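6-phospho-beta-glucosidase BglT (Thermotoga maritima, PDB 1UP7) hydrolyses cellobiose 6'-phosphate to glucose 6-phosphate and glucose, using NAD+ and a manganese ion as cofactors. Local coordinates at residues Y189-V201 with R237-M249. Residues are numbered along the deposited sequence; the frame is centred on the assembly and turned at random.
Sequences YYGLNHLSFIEKV and RLIVNPYLRYYLM. With G6P (6-O-phosphono-alpha-D-glucopyranose), chain J.
Ile-198 and Ile-239 form the antiparallel hydrogen-bonded pair that joins strand 195-203 to the short strand 239-240, with Ile-198 N to Ile-239 O at 2.7 Å and the return bond from Ile-239 N to Ile-198 O at 2.8 Å. Phe-197 and Val-240 follow as a non-hydrogen-bonded pair, and Asn-241 N then donates to Ser-196 O as segment 237-249 leaves the strand for helix 245-248. On the sheet face that carries Phe-197 and Val-240, the phenyl ring packs obliquely against Val-240 CG2, with Leu-238 CD1 and Leu-244 CD2 also against it; on the opposite sheet face, Ile-198 and Ile-239 touch through their CB atoms.

A chi1 of -170° swings the Asn-241 amide away from its own N and toward Ser-196, where ND2 donates to Ser-196 OG (3.1 Å) in the amide plane, while OD1 takes Tyr-243 N on a lone pair (3.0 Å), closing an Asx turn. Ser-196 OG in turn donates to Tyr-189 OH, so the buried hydroxyl both accepts and donates.

Beyond it, His-194 and Tyr-243 run side by side toward the sugar. His-194 CD2 sits over the tyrosine face, 3.4 Å from Tyr-243 CE1, and the ring planes meet at 37°. His-194 NE2 hydrogen-bonds O3 of glucose 6-phosphate (3.2 Å); Tyr-243 OH lies 3.3 Å from the sugar C2. With an alanine at Tyr-243 the phenol is gone, and the His-194 imidazole would probably be freer to turn and the sugar left without its proton acceptor beside C2. The strand pairing and the Asx turn thus bring the proton-accepting tyrosine alongside a manganese-binding histidine in the active site.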
ATOM      1  N   TYR A 189      -4.408  16.458  13.380  1.00 16.26           N
ATOM      2  CA  TYR A 189      -5.176  15.744  14.377  1.00 16.13           C
ATOM      3  C   TYR A 189      -5.497  14.361  13.838  1.00 16.60           C
ATOM      4  O   TYR A 189      -6.037  14.236  12.755  1.00 16.54           O
ATOM      5  CB  TYR A 189      -6.509  16.490  14.577  1.00 15.74           C
ATOM      6  CG  TYR A 189      -7.427  15.874  15.612  1.00 14.10           C
ATOM      7  CD1 TYR A 189      -8.023  14.623  15.400  1.00 14.86           C
ATOM      8  CD2 TYR A 189      -7.655  16.516  16.817  1.00 14.25           C
ATOM      9  CE1 TYR A 189      -8.840  14.033  16.353  1.00 13.26           C
ATOM     10  CE2 TYR A 189      -8.460  15.972  17.779  1.00 13.73           C
ATOM     11  CZ  TYR A 189      -9.046  14.724  17.557  1.00 17.81           C
ATOM     12  OH  TYR A 189      -9.850  14.200  18.550  1.00 17.29           O
ATOM     13  N   TYR A 190      -5.225  13.322  14.608  1.00 16.73           N
ATOM     14  CA  TYR A 190      -5.515  11.965  14.148  1.00 17.22           C
ATOM     15  C   TYR A 190      -5.554  11.009  15.318  1.00 17.27           C
ATOM     16  O   TYR A 190      -5.011  11.272  16.386  1.00 17.61           O
ATOM     17  CB  TYR A 190      -4.476  11.479  13.119  1.00 16.81           C
ATOM     18  CG  TYR A 190      -3.032  11.595  13.603  1.00 17.37           C
ATOM     19  CD1 TYR A 190      -2.344  12.814  13.562  1.00 15.66           C
ATOM     20  CD2 TYR A 190      -2.368  10.489  14.101  1.00 16.02           C
ATOM     21  CE1 TYR A 190      -1.023  12.896  14.010  1.00 16.37           C
ATOM     22  CE2 TYR A 190      -1.078  10.573  14.541  1.00 16.63           C
ATOM     23  CZ  TYR A 190      -0.405  11.772  14.500  1.00 16.84           C
ATOM     24  OH  TYR A 190       0.884  11.820  14.964  1.00 18.53           O
ATOM     25  N   GLY A 191      -6.171   9.876  15.072  1.00 17.52           N
ATOM     26  CA  GLY A 191      -6.235   8.790  16.019  1.00 17.67           C
ATOM     27  C   GLY A 191      -7.610   8.168  15.905  1.00 18.35           C
ATOM     28  O   GLY A 191      -8.299   8.243  14.885  1.00 17.91           O
ATOM     29  N   LEU A 192      -7.995   7.521  16.981  1.00 18.61           N
ATOM     30  CA  LEU A 192      -9.302   6.938  17.068  1.00 19.24           C
ATOM     31  C   LEU A 192     -10.088   7.837  18.017  1.00 19.30           C
ATOM     32  O   LEU A 192      -9.526   8.556  18.826  1.00 18.57           O
ATOM     33  CB  LEU A 192      -9.177   5.530  17.635  1.00 18.75           C
ATOM     34  CG  LEU A 192      -9.094   4.339  16.669  1.00 21.10           C
ATOM     35  CD1 LEU A 192      -8.549   4.609  15.269  1.00 16.56           C
ATOM     36  CD2 LEU A 192      -8.424   3.153  17.331  1.00 19.29           C
ATOM     37  N   ASN A 193     -11.392   7.811  17.878  1.00 19.81           N
ATOM     38  CA  ASN A 193     -12.287   8.383  18.871  1.00 20.47           C
ATOM     39  C   ASN A 193     -11.894   8.005  20.306  1.00 20.24           C
ATOM     40  O   ASN A 193     -11.737   6.832  20.619  1.00 20.27           O
ATOM     41  CB  ASN A 193     -13.704   7.916  18.537  1.00 20.81           C
ATOM     42  CG  ASN A 193     -14.773   8.583  19.385  1.00 23.00           C
ATOM     43  OD1 ASN A 193     -15.620   7.896  19.938  1.00 27.44           O
ATOM     44  ND2 ASN A 193     -14.745   9.913  19.486  1.00 23.72           N
ATOM     45  N   HIS A 194     -11.704   8.994  21.173  1.00 20.31           N
ATOM     46  CA  HIS A 194     -11.150   8.761  22.517  1.00 20.85           C
ATOM     47  C   HIS A 194      -9.743   8.226  22.567  1.00 20.13           C
ATOM     48  O   HIS A 194      -9.341   7.687  23.601  1.00 20.65           O
ATOM     49  CB  HIS A 194     -12.056   7.818  23.321  1.00 21.76           C
ATOM     50  CG  HIS A 194     -13.427   8.366  23.494  1.00 25.25           C
ATOM     51  ND1 HIS A 194     -14.564   7.662  23.172  1.00 29.41           N
ATOM     52  CD2 HIS A 194     -13.835   9.606  23.855  1.00 27.35           C
ATOM     53  CE1 HIS A 194     -15.620   8.428  23.384  1.00 30.32           C
ATOM     54  NE2 HIS A 194     -15.201   9.616  23.790  1.00 28.13           N
ATOM     55  N   LEU A 195      -8.995   8.401  21.480  1.00 19.26           N
ATOM     56  CA  LEU A 195      -7.647   7.873  21.347  1.00 18.58           C
ATOM     57  C   LEU A 195      -6.960   8.666  20.238  1.00 18.53           C
ATOM     58  O   LEU A 195      -6.547   8.132  19.209  1.00 18.28           O
ATOM     59  CB  LEU A 195      -7.724   6.397  21.007  1.00 18.26           C
ATOM     60  CG  LEU A 195      -6.480   5.564  21.281  1.00 18.07           C
ATOM     61  CD1 LEU A 195      -6.418   5.102  22.714  1.00 16.26           C
ATOM     62  CD2 LEU A 195      -6.417   4.403  20.337  1.00 14.78           C
ATOM     63  N   SER A 196      -6.895   9.970  20.449  1.00 18.04           N
ATOM     64  CA  SER A 196      -6.499  10.893  19.416  1.00 18.29           C
ATOM     65  C   SER A 196      -5.368  11.781  19.907  1.00 17.62           C
ATOM     66  O   SER A 196      -5.142  11.903  21.126  1.00 16.72           O
ATOM     67  CB  SER A 196      -7.713  11.737  18.991  1.00 18.76           C
ATOM     68  OG  SER A 196      -8.187  12.539  20.080  1.00 20.14           O
ATOM     69  N   PHE A 197      -4.676  12.380  18.936  1.00 16.79           N
ATOM     70  CA  PHE A 197      -3.404  13.040  19.163  1.00 16.97           C
ATOM     71  C   PHE A 197      -3.376  14.302  18.317  1.00 17.56           C
ATOM     72  O   PHE A 197      -3.846  14.308  17.182  1.00 17.59           O
ATOM     73  CB  PHE A 197      -2.255  12.085  18.819  1.00 15.67           C
ATOM     74  CG  PHE A 197      -2.325  10.776  19.565  1.00 16.23           C
ATOM     75  CD1 PHE A 197      -3.126   9.721  19.087  1.00 14.86           C
ATOM     76  CD2 PHE A 197      -1.635  10.614  20.765  1.00 15.50           C
ATOM     77  CE1 PHE A 197      -3.224   8.531  19.775  1.00 14.29           C
ATOM     78  CE2 PHE A 197      -1.701   9.428  21.454  1.00 15.86           C
ATOM     79  CZ  PHE A 197      -2.497   8.372  20.968  1.00 16.68           C
ATOM     80  N   ILE A 198      -2.838  15.379  18.866  1.00 17.71           N
ATOM     81  CA  ILE A 198      -2.632  16.586  18.093  1.00 17.92           C
ATOM     82  C   ILE A 198      -1.139  16.808  17.991  1.00 18.26           C
ATOM     83  O   ILE A 198      -0.429  16.849  19.009  1.00 18.22           O
ATOM     84  CB  ILE A 198      -3.370  17.812  18.741  1.00 17.74           C
ATOM     85  CG1 ILE A 198      -4.875  17.576  18.757  1.00 18.51           C
ATOM     86  CG2 ILE A 198      -3.038  19.136  18.003  1.00 16.66           C
ATOM     87  CD1 ILE A 198      -5.668  18.539  19.645  1.00 17.94           C
ATOM     88  N   GLU A 199      -0.683  16.959  16.756  1.00 18.33           N
ATOM     89  CA  GLU A 199       0.732  17.100  16.464  1.00 19.01           C
ATOM     90  C   GLU A 199       1.083  18.551  16.170  1.00 18.54           C
ATOM     91  O   GLU A 199       2.179  19.008  16.527  1.00 18.90           O
ATOM     92  CB  GLU A 199       1.092  16.184  15.287  1.00 19.34           C
ATOM     93  CG  GLU A 199       2.571  15.871  15.123  1.00 21.95           C
ATOM     94  CD  GLU A 199       2.812  14.647  14.245  1.00 25.56           C
ATOM     95  OE1 GLU A 199       1.899  13.820  14.048  1.00 25.42           O
ATOM     96  OE2 GLU A 199       3.926  14.505  13.740  1.00 29.28           O
ATOM     97  N   LYS A 200       0.166  19.258  15.520  1.00 17.78           N
ATOM     98  CA  LYS A 200       0.388  20.656  15.125  1.00 18.38           C
ATOM     99  C   LYS A 200      -0.854  21.496  15.365  1.00 17.68           C
ATOM    100  O   LYS A 200      -1.973  21.019  15.207  1.00 17.62           O
ATOM    101  CB  LYS A 200       0.826  20.776  13.632  1.00 18.43           C
ATOM    102  CG  LYS A 200       2.020  19.863  13.243  1.00 20.03           C
ATOM    103  CD  LYS A 200       3.235  20.623  12.755  1.00 24.99           C
ATOM    104  CE  LYS A 200       4.443  20.527  13.710  1.00 28.30           C
ATOM    105  NZ  LYS A 200       5.218  21.874  13.730  1.00 29.07           N
ATOM    106  N   VAL A 201      -0.650  22.744  15.743  1.00 17.07           N
ATOM    107  CA  VAL A 201      -1.742  23.688  15.897  1.00 16.56           C
ATOM    108  C   VAL A 201      -1.449  24.938  15.101  1.00 16.68           C
ATOM    109  O   VAL A 201      -0.390  25.544  15.242  1.00 16.68           O
ATOM    110  CB  VAL A 201      -2.013  24.092  17.359  1.00 15.87           C
ATOM    111  CG1 VAL A 201      -3.152  25.100  17.400  1.00 14.28           C
ATOM    112  CG2 VAL A 201      -2.402  22.899  18.169  1.00 15.75           C
ATOM    113  N   ARG A 237       5.845  14.984  22.739  1.00 18.41           N
ATOM    114  CA  ARG A 237       5.579  16.056  21.761  1.00 19.36           C
ATOM    115  C   ARG A 237       4.271  15.891  20.972  1.00 19.04           C
ATOM    116  O   ARG A 237       4.188  16.185  19.785  1.00 19.65           O
ATOM    117  CB  ARG A 237       6.769  16.303  20.820  1.00 19.58           C
ATOM    118  CG  ARG A 237       7.972  16.909  21.499  1.00 22.10           C
ATOM    119  CD  ARG A 237       8.906  17.638  20.532  1.00 29.52           C
ATOM    120  NE  ARG A 237       8.638  19.087  20.443  1.00 35.10           N
ATOM    121  CZ  ARG A 237       7.920  19.813  21.324  1.00 37.10           C
ATOM    122  NH1 ARG A 237       7.355  19.252  22.388  1.00 37.65           N
ATOM    123  NH2 ARG A 237       7.756  21.116  21.134  1.00 38.25           N
ATOM    124  N   LEU A 238       3.248  15.432  21.663  1.00 18.83           N
ATOM    125  CA  LEU A 238       1.894  15.321  21.127  1.00 18.76           C
ATOM    126  C   LEU A 238       0.932  15.812  22.211  1.00 19.12           C
ATOM    127  O   LEU A 238       1.128  15.568  23.430  1.00 19.19           O
ATOM    128  CB  LEU A 238       1.506  13.859  20.797  1.00 17.97           C
ATOM    129  CG  LEU A 238       2.240  13.025  19.730  1.00 17.23           C
ATOM    130  CD1 LEU A 238       1.729  11.563  19.698  1.00 15.58           C
ATOM    131  CD2 LEU A 238       2.078  13.680  18.365  1.00 14.87           C
ATOM    132  N   ILE A 239      -0.111  16.511  21.792  1.00 18.68           N
ATOM    133  CA  ILE A 239      -1.169  16.814  22.739  1.00 18.28           C
ATOM    134  C   ILE A 239      -2.129  15.649  22.653  1.00 18.47           C
ATOM    135  O   ILE A 239      -2.573  15.267  21.586  1.00 18.87           O
ATOM    136  CB  ILE A 239      -1.893  18.168  22.463  1.00 18.65           C
ATOM    137  CG1 ILE A 239      -0.952  19.347  22.647  1.00 17.38           C
ATOM    138  CG2 ILE A 239      -3.095  18.350  23.404  1.00 17.39           C
ATOM    139  CD1 ILE A 239      -1.144  20.413  21.646  1.00 17.33           C
ATOM    140  N   VAL A 240      -2.426  15.069  23.796  1.00 18.65           N
ATOM    141  CA  VAL A 240      -3.066  13.780  23.862  1.00 18.95           C
ATOM    142  C   VAL A 240      -4.528  13.898  24.331  1.00 18.62           C
ATOM    143  O   VAL A 240      -4.859  14.687  25.191  1.00 17.52           O
ATOM    144  CB  VAL A 240      -2.228  12.829  24.758  1.00 19.75           C
ATOM    145  CG1 VAL A 240      -2.517  13.005  26.291  1.00 17.58           C
ATOM    146  CG2 VAL A 240      -2.456  11.441  24.346  1.00 22.56           C
ATOM    147  N   ASN A 241      -5.419  13.138  23.724  1.00 19.31           N
ATOM    148  CA  ASN A 241      -6.796  13.019  24.248  1.00 19.69           C
ATOM    149  C   ASN A 241      -6.736  12.606  25.729  1.00 19.35           C
ATOM    150  O   ASN A 241      -5.993  11.722  26.090  1.00 19.10           O
ATOM    151  CB  ASN A 241      -7.578  11.999  23.412  1.00 19.94           C
ATOM    152  CG  ASN A 241      -9.101  11.959  23.717  1.00 22.67           C
ATOM    153  OD1 ASN A 241      -9.539  11.749  24.855  1.00 24.55           O
ATOM    154  ND2 ASN A 241      -9.910  12.112  22.668  1.00 25.09           N
ATOM    155  N   PRO A 242      -7.512  13.255  26.586  1.00 19.89           N
ATOM    156  CA  PRO A 242      -7.465  12.978  28.046  1.00 20.19           C
ATOM    157  C   PRO A 242      -7.768  11.512  28.370  1.00 19.92           C
ATOM    158  O   PRO A 242      -7.318  11.004  29.387  1.00 19.99           O
ATOM    159  CB  PRO A 242      -8.573  13.882  28.642  1.00 20.33           C
ATOM    160  CG  PRO A 242      -8.893  14.908  27.570  1.00 21.25           C
ATOM    161  CD  PRO A 242      -8.514  14.283  26.230  1.00 19.81           C
ATOM    162  N   TYR A 243      -8.480  10.845  27.475  1.00 19.58           N
ATOM    163  CA  TYR A 243      -8.766   9.418  27.623  1.00 20.80           C
ATOM    164  C   TYR A 243      -7.535   8.533  27.586  1.00 20.16           C
ATOM    165  O   TYR A 243      -7.619   7.365  27.980  1.00 19.77           O
ATOM    166  CB  TYR A 243      -9.717   8.958  26.539  1.00 21.67           C
ATOM    167  CG  TYR A 243     -11.166   9.247  26.844  1.00 24.96           C
ATOM    168  CD1 TYR A 243     -11.707  10.536  26.643  1.00 28.03           C
ATOM    169  CD2 TYR A 243     -12.011   8.228  27.318  1.00 25.51           C
ATOM    170  CE1 TYR A 243     -13.056  10.796  26.928  1.00 31.52           C
ATOM    171  CE2 TYR A 243     -13.340   8.472  27.618  1.00 26.45           C
ATOM    172  CZ  TYR A 243     -13.864   9.738  27.417  1.00 31.32           C
ATOM    173  OH  TYR A 243     -15.189   9.972  27.716  1.00 35.52           O
ATOM    174  N   LEU A 244      -6.418   9.080  27.104  1.00 19.32           N
ATOM    175  CA  LEU A 244      -5.165   8.346  27.083  1.00 19.52           C
ATOM    176  C   LEU A 244      -4.710   8.064  28.503  1.00 18.85           C
ATOM    177  O   LEU A 244      -3.919   7.182  28.714  1.00 18.95           O
ATOM    178  CB  LEU A 244      -4.076   9.076  26.283  1.00 18.91           C
ATOM    179  CG  LEU A 244      -3.821   8.545  24.863  1.00 20.88           C
ATOM    180  CD1 LEU A 244      -3.702   6.986  24.758  1.00 16.62           C
ATOM    181  CD2 LEU A 244      -4.918   9.059  23.908  1.00 21.09           C
ATOM    182  N   ARG A 245      -5.232   8.812  29.463  1.00 18.65           N
ATOM    183  CA  ARG A 245      -4.893   8.621  30.872  1.00 19.34           C
ATOM    184  C   ARG A 245      -5.161   7.179  31.309  1.00 18.50           C
ATOM    185  O   ARG A 245      -4.448   6.656  32.151  1.00 17.85           O
ATOM    186  CB  ARG A 245      -5.731   9.520  31.772  1.00 19.24           C
ATOM    187  CG  ARG A 245      -5.184  10.918  32.002  1.00 25.05           C
ATOM    188  CD  ARG A 245      -6.205  11.806  32.778  1.00 29.51           C
ATOM    189  NE  ARG A 245      -7.556  11.414  32.334  1.00 31.49           N
ATOM    190  CZ  ARG A 245      -8.691  11.648  32.980  1.00 33.69           C
ATOM    191  NH1 ARG A 245      -8.677  12.262  34.164  1.00 35.09           N
ATOM    192  NH2 ARG A 245      -9.851  11.248  32.441  1.00 32.00           N
ATOM    193  N   TYR A 246      -6.192   6.560  30.738  1.00 17.88           N
ATOM    194  CA  TYR A 246      -6.586   5.188  31.112  1.00 18.15           C
ATOM    195  C   TYR A 246      -5.576   4.168  30.668  1.00 18.05           C
ATOM    196  O   TYR A 246      -5.438   3.141  31.317  1.00 18.26           O
ATOM    197  CB  TYR A 246      -7.978   4.799  30.571  1.00 17.41           C
ATOM    198  CG  TYR A 246      -9.082   5.668  31.128  1.00 17.68           C
ATOM    199  CD1 TYR A 246      -9.538   5.506  32.429  1.00 17.64           C
ATOM    200  CD2 TYR A 246      -9.662   6.679  30.347  1.00 19.40           C
ATOM    201  CE1 TYR A 246     -10.537   6.329  32.958  1.00 16.64           C
ATOM    202  CE2 TYR A 246     -10.657   7.510  30.854  1.00 18.12           C
ATOM    203  CZ  TYR A 246     -11.075   7.338  32.166  1.00 19.04           C
ATOM    204  OH  TYR A 246     -12.064   8.164  32.668  1.00 19.70           O
ATOM    205  N   TYR A 247      -4.877   4.472  29.583  1.00 17.80           N
ATOM    206  CA  TYR A 247      -3.798   3.648  29.080  1.00 18.16           C
ATOM    207  C   TYR A 247      -2.487   3.942  29.768  1.00 18.61           C
ATOM    208  O   TYR A 247      -1.881   3.011  30.261  1.00 20.24           O
ATOM    209  CB  TYR A 247      -3.646   3.874  27.595  1.00 17.65           C
ATOM    210  CG  TYR A 247      -4.816   3.383  26.805  1.00 15.92           C
ATOM    211  CD1 TYR A 247      -5.947   4.186  26.640  1.00 15.22           C
ATOM    212  CD2 TYR A 247      -4.788   2.139  26.204  1.00 14.40           C
ATOM    213  CE1 TYR A 247      -7.017   3.760  25.914  1.00 14.24           C
ATOM    214  CE2 TYR A 247      -5.857   1.695  25.433  1.00 14.17           C
ATOM    215  CZ  TYR A 247      -6.967   2.508  25.300  1.00 15.37           C
ATOM    216  OH  TYR A 247      -8.034   2.106  24.554  1.00 15.05           O
ATOM    217  N   LEU A 248      -2.087   5.219  29.852  1.00 17.96           N
ATOM    218  CA  LEU A 248      -0.741   5.589  30.268  1.00 17.75           C
ATOM    219  C   LEU A 248      -0.628   5.862  31.774  1.00 17.52           C
ATOM    220  O   LEU A 248       0.466   5.917  32.343  1.00 16.80           O
ATOM    221  CB  LEU A 248      -0.271   6.796  29.466  1.00 17.86           C
ATOM    222  CG  LEU A 248      -0.004   6.460  28.006  1.00 18.77           C
ATOM    223  CD1 LEU A 248      -0.172   7.751  27.288  1.00 20.00           C
ATOM    224  CD2 LEU A 248       1.398   5.841  27.783  1.00 19.28           C
ATOM    225  N   MET A 249      -1.794   6.043  32.399  1.00 17.22           N
ATOM    226  CA  MET A 249      -1.933   6.247  33.849  1.00 17.15           C
ATOM    227  C   MET A 249      -2.896   5.203  34.467  1.00 17.08           C
ATOM    228  O   MET A 249      -3.702   5.529  35.362  1.00 16.69           O
ATOM    229  CB  MET A 249      -2.440   7.664  34.162  1.00 16.56           C
ATOM    230  CG  MET A 249      -1.482   8.772  33.790  1.00 18.72           C
ATOM    231  SD  MET A 249      -2.199  10.420  33.981  1.00 22.79           S
ATOM    232  CE  MET A 249      -2.443  10.459  35.560  1.00 19.97           C
TER
HETATM  233  C1  G6P J1417     -16.758  13.417  27.183  1.00 60.29           C
HETATM  234  C2  G6P J1417     -16.628  12.393  26.022  1.00 59.37           C
HETATM  235  C3  G6P J1417     -17.999  11.803  25.696  1.00 59.26           C
HETATM  236  C4  G6P J1417     -18.493  11.089  26.945  1.00 58.48           C
HETATM  237  C5  G6P J1417     -18.669  12.138  28.060  1.00 58.06           C
HETATM  238  C6  G6P J1417     -19.118  11.471  29.352  1.00 55.32           C
HETATM  239  O1  G6P J1417     -15.510  13.993  27.613  1.00 60.16           O
HETATM  240  O2  G6P J1417     -16.081  12.950  24.827  1.00 58.61           O
HETATM  241  O3  G6P J1417     -17.978  10.933  24.559  1.00 59.68           O
HETATM  242  O4  G6P J1417     -19.679  10.345  26.666  1.00 56.62           O
HETATM  243  O5  G6P J1417     -17.431  12.846  28.328  1.00 59.56           O
HETATM  244  O6  G6P J1417     -19.940  12.339  30.117  1.00 52.15           O
HETATM  245  P   G6P J1417     -21.014  11.748  31.162  1.00 48.03           P
HETATM  246  O1P G6P J1417     -21.831  12.930  31.629  1.00 50.36           O
HETATM  247  O2P G6P J1417     -20.417  11.075  32.388  1.00 47.42           O
HETATM  248  O3P G6P J1417     -21.875  10.774  30.408  1.00 46.24           O